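Local atomic coordinates of metallo-carboxypeptidase (Pseudomonas aeruginosa, PDB entry 4A39), a protein that probably acts as a zinc-dependent carboxypeptidase of the M14 family, removing residues from the C-terminal ends of peptide chains. Residues D275-N289 with F313-A327. Residues are numbered along the deposited sequence; the frame is centred on the assembly and turned at random.
Sequences DEEIPHVFAAGCEGN and FQIRHGYPRSAPGQA. With GEM ((2-guanidinoethylmercapto)succinic acid), chain D.
Tyr319 reaches the ligand pocket with Phe282 behind it: the edge of the phenylalanine ring meets the tyrosine face in a T-shaped stack, planes 88° apart, with Phe282 CZ over the centre of the Tyr319 ring. Tyr319 OH donates to Asp275 OD1 at 2.7 Å, arriving from above the carboxylate plane. Tyr319 is thus held both at its face and at its hydroxyl, while its CE2 packs against C5 of the bound GEM inhibitor at 3.3 Å. Asp275 is fixed in turn by an Asx motif, its OD2 taking the backbone N-H of Ile278. Over the centre of the Phe282 ring, Gly318 CA makes a CH-pi contact, 3.5 Å from the centroid.

Beside the rings, Gln314 ties the two segments together. Its CG sits between the backbone N and the carbonyl carbon (chi1 56°) and the chain folds again at chi2, bringing the amide back over its own loop. Gln314 NE2 points one N-H at Val281 O, 3.0 Å away, and the other at His317 O, while OE1 accepts from His317 N. Val281 O also receives Gln314 N, the two donors coming from opposite faces of the carbonyl. Next to this knot the His280 and His317 rings form an offset stack with centroids 4.0 Å apart, and Asp356 accepts from His280 ND1.

Farther along, Glu287 OE2 uses its anti lone pair to take Ser322 N at 2.9 Å, and Gly288 O accepts Ala327 N.

The loop between helices 294-308 and 332-340 thus brings Tyr319 into the pocket of the M14 carboxypeptidase domain, its side chain about 6 Å from the zinc ion. Strand 282-284, an edge strand, pairs antiparallel with strand 343-350, which carries Glu348, the predicted catalytic residue, against Tyr319. Helix 294-308 packs on Phe313, and helix 332-340 on Cys286, Asn289 and Ala327.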
loop_
_atom_site.group_PDB
_atom_site.type_symbol
_atom_site.label_atom_id
_atom_site.label_comp_id
_atom_site.label_asym_id
_atom_site.label_seq_id
_atom_site.Cartn_x
_atom_site.Cartn_y
_atom_site.Cartn_z
ATOM N N ASP A 275 -5.229 -3.916 3.745
ATOM C CA ASP A 275 -5.693 -5.023 4.573
ATOM C C ASP A 275 -6.459 -6.026 3.724
ATOM O O ASP A 275 -7.392 -5.670 3.010
ATOM C CB ASP A 275 -6.597 -4.529 5.703
ATOM C CG ASP A 275 -6.957 -5.637 6.680
ATOM O OD1 ASP A 275 -6.109 -5.993 7.523
ATOM O OD2 ASP A 275 -8.084 -6.167 6.588
ATOM N N GLU A 276 -6.053 -7.287 3.828
ATOM C CA GLU A 276 -6.650 -8.375 3.065
ATOM C C GLU A 276 -8.083 -8.720 3.451
ATOM O O GLU A 276 -8.931 -8.966 2.587
ATOM C CB GLU A 276 -5.779 -9.638 3.210
ATOM C CG GLU A 276 -4.345 -9.493 2.678
ATOM C CD GLU A 276 -3.346 -8.984 3.715
ATOM O OE1 GLU A 276 -3.757 -8.384 4.729
ATOM O OE2 GLU A 276 -2.131 -9.175 3.502
ATOM N N GLU A 277 -8.348 -8.715 4.750
ATOM C CA GLU A 277 -9.646 -9.101 5.299
ATOM C C GLU A 277 -10.808 -8.111 5.288
ATOM O O GLU A 277 -11.902 -8.431 4.819
ATOM C CB GLU A 277 -9.425 -9.577 6.739
ATOM C CG GLU A 277 -10.680 -9.911 7.537
ATOM C CD GLU A 277 -11.299 -11.227 7.127
ATOM O OE1 GLU A 277 -10.548 -12.218 6.995
ATOM O OE2 GLU A 277 -12.536 -11.273 6.947
ATOM N N ILE A 278 -10.574 -6.917 5.807
ATOM C CA ILE A 278 -11.627 -5.912 5.930
ATOM C C ILE A 278 -11.963 -5.153 4.650
ATOM O O ILE A 278 -11.113 -4.477 4.079
ATOM C CB ILE A 278 -11.251 -4.919 7.041
ATOM C CG1 ILE A 278 -11.073 -5.685 8.355
ATOM C CG2 ILE A 278 -12.314 -3.830 7.177
ATOM C CD1 ILE A 278 -10.484 -4.851 9.487
ATOM N N PRO A 279 -13.225 -5.254 4.190
ATOM C CA PRO A 279 -13.664 -4.574 2.969
ATOM C C PRO A 279 -14.117 -3.135 3.228
ATOM O O PRO A 279 -15.242 -2.760 2.905
ATOM C CB PRO A 279 -14.803 -5.461 2.489
ATOM C CG PRO A 279 -15.468 -5.823 3.786
ATOM C CD PRO A 279 -14.286 -6.144 4.702
ATOM N N HIS A 280 -13.227 -2.341 3.825
ATOM C CA HIS A 280 -13.503 -0.940 4.145
ATOM C C HIS A 280 -12.183 -0.194 4.303
ATOM O O HIS A 280 -11.210 -0.757 4.792
ATOM C CB HIS A 280 -14.250 -0.819 5.482
ATOM C CG HIS A 280 -15.565 -1.534 5.518
ATOM N ND1 HIS A 280 -16.715 -1.006 4.969
ATOM C CD2 HIS A 280 -15.904 -2.750 6.007
ATOM C CE1 HIS A 280 -17.706 -1.866 5.120
ATOM N NE2 HIS A 280 -17.241 -2.932 5.746
ATOM N N VAL A 281 -12.156 1.069 3.883
ATOM C CA VAL A 281 -10.968 1.891 4.056
ATOM C C VAL A 281 -11.047 2.418 5.488
ATOM O O VAL A 281 -12.115 2.833 5.936
ATOM C CB VAL A 281 -10.963 3.105 3.107
ATOM C CG1 VAL A 281 -9.835 4.058 3.490
ATOM C CG2 VAL A 281 -10.803 2.646 1.668
ATOM N N PHE A 282 -9.933 2.388 6.215
ATOM C CA PHE A 282 -9.928 2.897 7.584
ATOM C C PHE A 282 -8.527 3.308 8.016
ATOM O O PHE A 282 -7.575 3.195 7.244
ATOM C CB PHE A 282 -10.488 1.854 8.569
ATOM C CG PHE A 282 -9.647 0.614 8.700
ATOM C CD1 PHE A 282 -9.767 -0.431 7.784
ATOM C CD2 PHE A 282 -8.738 0.487 9.745
ATOM C CE1 PHE A 282 -8.993 -1.589 7.914
ATOM C CE2 PHE A 282 -7.959 -0.664 9.883
ATOM C CZ PHE A 282 -8.090 -1.704 8.964
ATOM N N ALA A 283 -8.418 3.809 9.243
ATOM C CA ALA A 283 -7.134 4.225 9.798
ATOM C C ALA A 283 -6.986 3.703 11.227
ATOM O O ALA A 283 -7.951 3.692 11.993
ATOM C CB ALA A 283 -7.026 5.745 9.790
ATOM N N ALA A 284 -5.783 3.250 11.567
ATOM C CA ALA A 284 -5.492 2.754 12.911
ATOM C C ALA A 284 -4.599 3.790 13.592
ATOM O O ALA A 284 -3.547 4.147 13.056
ATOM C CB ALA A 284 -4.777 1.409 12.836
ATOM N N GLY A 285 -5.018 4.263 14.766
ATOM C CA GLY A 285 -4.264 5.279 15.485
ATOM C C GLY A 285 -3.281 4.812 16.547
ATOM O O GLY A 285 -2.909 3.641 16.590
ATOM N N CYS A 286 -2.875 5.737 17.416
ATOM C CA CYS A 286 -1.901 5.451 18.476
ATOM C C CYS A 286 -2.479 5.420 19.888
ATOM O O CYS A 286 -1.751 5.681 20.848
ATOM C CB CYS A 286 -0.785 6.506 18.463
ATOM S SG CYS A 286 0.184 6.623 16.949
ATOM N N GLU A 287 -3.761 5.096 20.032
ATOM C CA GLU A 287 -4.370 5.097 21.358
ATOM C C GLU A 287 -3.723 4.172 22.387
ATOM O O GLU A 287 -3.952 4.330 23.589
ATOM C CB GLU A 287 -5.879 4.816 21.264
ATOM C CG GLU A 287 -6.297 3.392 20.911
ATOM C CD GLU A 287 -6.036 3.016 19.465
ATOM O OE1 GLU A 287 -6.019 3.911 18.590
ATOM O OE2 GLU A 287 -5.871 1.811 19.202
ATOM N N GLY A 288 -2.913 3.223 21.923
ATOM C CA GLY A 288 -2.242 2.305 22.833
ATOM C C GLY A 288 -0.869 2.783 23.295
ATOM O O GLY A 288 -0.227 2.139 24.127
ATOM N N ASN A 289 -0.413 3.908 22.754
ATOM C CA ASN A 289 0.892 4.463 23.118
ATOM C C ASN A 289 0.946 4.979 24.551
ATOM O O ASN A 289 0.030 5.653 25.011
ATOM C CB ASN A 289 1.262 5.635 22.199
ATOM C CG ASN A 289 1.860 5.194 20.875
ATOM O OD1 ASN A 289 2.227 6.036 20.042
ATOM N ND2 ASN A 289 1.962 3.888 20.668
ATOM N N PHE A 313 -13.732 6.743 3.002
ATOM C CA PHE A 313 -13.101 6.432 4.276
ATOM C C PHE A 313 -14.186 6.319 5.347
ATOM O O PHE A 313 -15.155 7.075 5.332
ATOM C CB PHE A 313 -12.141 7.576 4.627
ATOM C CG PHE A 313 -11.421 7.400 5.933
ATOM C CD1 PHE A 313 -10.245 6.662 5.998
ATOM C CD2 PHE A 313 -11.930 7.959 7.103
ATOM C CE1 PHE A 313 -9.581 6.475 7.215
ATOM C CE2 PHE A 313 -11.277 7.779 8.320
ATOM C CZ PHE A 313 -10.100 7.035 8.376
ATOM N N GLN A 314 -14.028 5.377 6.269
ATOM C CA GLN A 314 -15.014 5.218 7.331
ATOM C C GLN A 314 -14.361 4.914 8.674
ATOM O O GLN A 314 -13.149 4.710 8.748
ATOM C CB GLN A 314 -16.043 4.147 6.939
ATOM C CG GLN A 314 -15.471 2.791 6.601
ATOM C CD GLN A 314 -15.168 1.973 7.830
ATOM O OE1 GLN A 314 -16.076 1.525 8.532
ATOM N NE2 GLN A 314 -13.890 1.773 8.105
ATOM N N ILE A 315 -15.163 4.887 9.735
ATOM C CA ILE A 315 -14.632 4.665 11.075
ATOM C C ILE A 315 -15.082 3.390 11.797
ATOM O O ILE A 315 -14.330 2.825 12.592
ATOM C CB ILE A 315 -14.988 5.860 11.982
ATOM C CG1 ILE A 315 -14.486 7.155 11.342
ATOM C CG2 ILE A 315 -14.375 5.671 13.372
ATOM C CD1 ILE A 315 -15.022 8.409 11.996
ATOM N N ARG A 316 -16.295 2.929 11.518
ATOM C CA ARG A 316 -16.790 1.749 12.221
ATOM C C ARG A 316 -15.970 0.482 12.085
ATOM O O ARG A 316 -15.756 -0.236 13.062
ATOM C CB ARG A 316 -18.222 1.442 11.828
ATOM C CG ARG A 316 -18.761 0.270 12.614
ATOM C CD ARG A 316 -20.212 0.121 12.345
ATOM N NE ARG A 316 -20.795 -1.007 13.058
ATOM C CZ ARG A 316 -20.745 -2.270 12.650
ATOM N NH1 ARG A 316 -20.126 -2.584 11.527
ATOM N NH2 ARG A 316 -21.355 -3.218 13.345
ATOM N N HIS A 317 -15.536 0.180 10.872
ATOM C CA HIS A 317 -14.737 -1.009 10.650
ATOM C C HIS A 317 -13.244 -0.704 10.696
ATOM O O HIS A 317 -12.796 0.358 10.257
ATOM C CB HIS A 317 -15.088 -1.651 9.311
ATOM C CG HIS A 317 -16.404 -2.359 9.309
ATOM N ND1 HIS A 317 -17.596 -1.723 9.037
ATOM C CD2 HIS A 317 -16.714 -3.652 9.555
ATOM C CE1 HIS A 317 -18.583 -2.598 9.111
ATOM N NE2 HIS A 317 -18.075 -3.775 9.424
ATOM N N GLY A 318 -12.483 -1.644 11.241
ATOM C CA GLY A 318 -11.048 -1.480 11.345
ATOM C C GLY A 318 -10.508 -2.420 12.400
ATOM O O GLY A 318 -11.180 -3.375 12.783
ATOM N N TYR A 319 -9.296 -2.154 12.875
ATOM C CA TYR A 319 -8.698 -2.994 13.902
ATOM C C TYR A 319 -9.200 -2.576 15.277
ATOM O O TYR A 319 -9.588 -1.422 15.488
ATOM C CB TYR A 319 -7.167 -2.879 13.883
ATOM C CG TYR A 319 -6.526 -3.230 12.560
ATOM C CD1 TYR A 319 -6.946 -4.341 11.830
ATOM C CD2 TYR A 319 -5.491 -2.453 12.042
ATOM C CE1 TYR A 319 -6.353 -4.667 10.612
ATOM C CE2 TYR A 319 -4.889 -2.772 10.828
ATOM C CZ TYR A 319 -5.326 -3.878 10.118
ATOM O OH TYR A 319 -4.744 -4.188 8.913
ATOM N N PRO A 320 -9.209 -3.515 16.233
ATOM C CA PRO A 320 -9.676 -3.167 17.576
ATOM C C PRO A 320 -8.747 -2.103 18.139
ATOM O O PRO A 320 -7.585 -2.014 17.743
ATOM C CB PRO A 320 -9.551 -4.483 18.338
ATOM C CG PRO A 320 -9.758 -5.517 17.272
ATOM C CD PRO A 320 -8.928 -4.957 16.132
ATOM N N ARG A 321 -9.251 -1.283 19.049
ATOM C CA ARG A 321 -8.386 -0.277 19.638
ATOM C C ARG A 321 -7.582 -0.923 20.739
ATOM O O ARG A 321 -8.036 -1.868 21.391
ATOM C CB ARG A 321 -9.190 0.884 20.196
ATOM C CG ARG A 321 -10.357 0.496 21.055
ATOM C CD ARG A 321 -11.347 1.635 21.093
ATOM N NE ARG A 321 -11.536 2.210 19.761
ATOM C CZ ARG A 321 -10.775 3.171 19.241
ATOM N NH1 ARG A 321 -9.768 3.677 19.942
ATOM N NH2 ARG A 321 -11.016 3.620 18.017
ATOM N N SER A 322 -6.372 -0.420 20.937
ATOM C CA SER A 322 -5.496 -0.949 21.964
ATOM C C SER A 322 -5.890 -0.423 23.332
ATOM O O SER A 322 -6.348 0.714 23.459
ATOM C CB SER A 322 -4.048 -0.554 21.671
ATOM O OG SER A 322 -3.208 -0.852 22.776
ATOM N N ALA A 323 -5.724 -1.264 24.349
ATOM C CA ALA A 323 -6.017 -0.865 25.716
ATOM C C ALA A 323 -4.935 0.155 26.049
ATOM O O ALA A 323 -3.841 0.106 25.484
ATOM C CB ALA A 323 -5.918 -2.064 26.650
ATOM N N PRO A 324 -5.219 1.090 26.965
ATOM C CA PRO A 324 -4.226 2.105 27.330
ATOM C C PRO A 324 -2.823 1.554 27.592
ATOM O O PRO A 324 -2.642 0.616 28.373
ATOM C CB PRO A 324 -4.847 2.755 28.566
ATOM C CG PRO A 324 -6.318 2.685 28.254
ATOM C CD PRO A 324 -6.465 1.274 27.732
ATOM N N GLY A 325 -1.840 2.138 26.913
ATOM C CA GLY A 325 -0.453 1.739 27.077
ATOM C C GLY A 325 -0.041 0.370 26.570
ATOM O O GLY A 325 1.077 -0.069 26.845
ATOM N N GLN A 326 -0.906 -0.301 25.815
ATOM C CA GLN A 326 -0.581 -1.639 25.320
ATOM C C GLN A 326 -0.171 -1.736 23.851
ATOM O O GLN A 326 -0.204 -2.819 23.263
ATOM C CB GLN A 326 -1.761 -2.580 25.578
ATOM C CG GLN A 326 -2.179 -2.645 27.035
ATOM C CD GLN A 326 -1.014 -2.948 27.956
ATOM O OE1 GLN A 326 -0.366 -3.987 27.836
ATOM N NE2 GLN A 326 -0.737 -2.036 28.880
ATOM N N ALA A 327 0.230 -0.620 23.257
ATOM C CA ALA A 327 0.633 -0.635 21.859
ATOM C C ALA A 327 1.978 -1.324 21.658
ATOM O O ALA A 327 2.783 -1.435 22.586
ATOM C CB ALA A 327 0.696 0.787 21.316
HETATM C C8 GEM D . -0.446 -3.632 10.236
HETATM S S7 GEM D . -0.047 -1.881 9.881
HETATM C C6 GEM D . -0.755 -1.071 11.361
HETATM C C5 GEM D . -1.954 -1.798 11.975
HETATM N N3 GEM D . -1.522 -3.040 12.631
HETATM C C1 GEM D . -1.645 -3.161 13.952
HETATM N N4 GEM D . -2.146 -2.151 14.660
HETATM N N2 GEM D . -1.264 -4.275 14.568
HETATM C C9 GEM D . 0.816 -4.497 10.283
HETATM O O14 GEM D . 1.922 -3.918 10.190
HETATM O O15 GEM D . 0.646 -5.726 10.413
HETATM C C10 GEM D . -1.442 -4.184 9.214
HETATM C C11 GEM D . -0.874 -4.161 7.793
HETATM O O12 GEM D . -1.569 -3.620 6.904
HETATM O O13 GEM D . 0.237 -4.703 7.621
HETATM O O HOH W 1 -10.865 4.839 10.703
HETATM O O HOH W 2 -8.287 0.551 13.200
HETATM O O HOH W 3 -2.331 4.610 25.750
#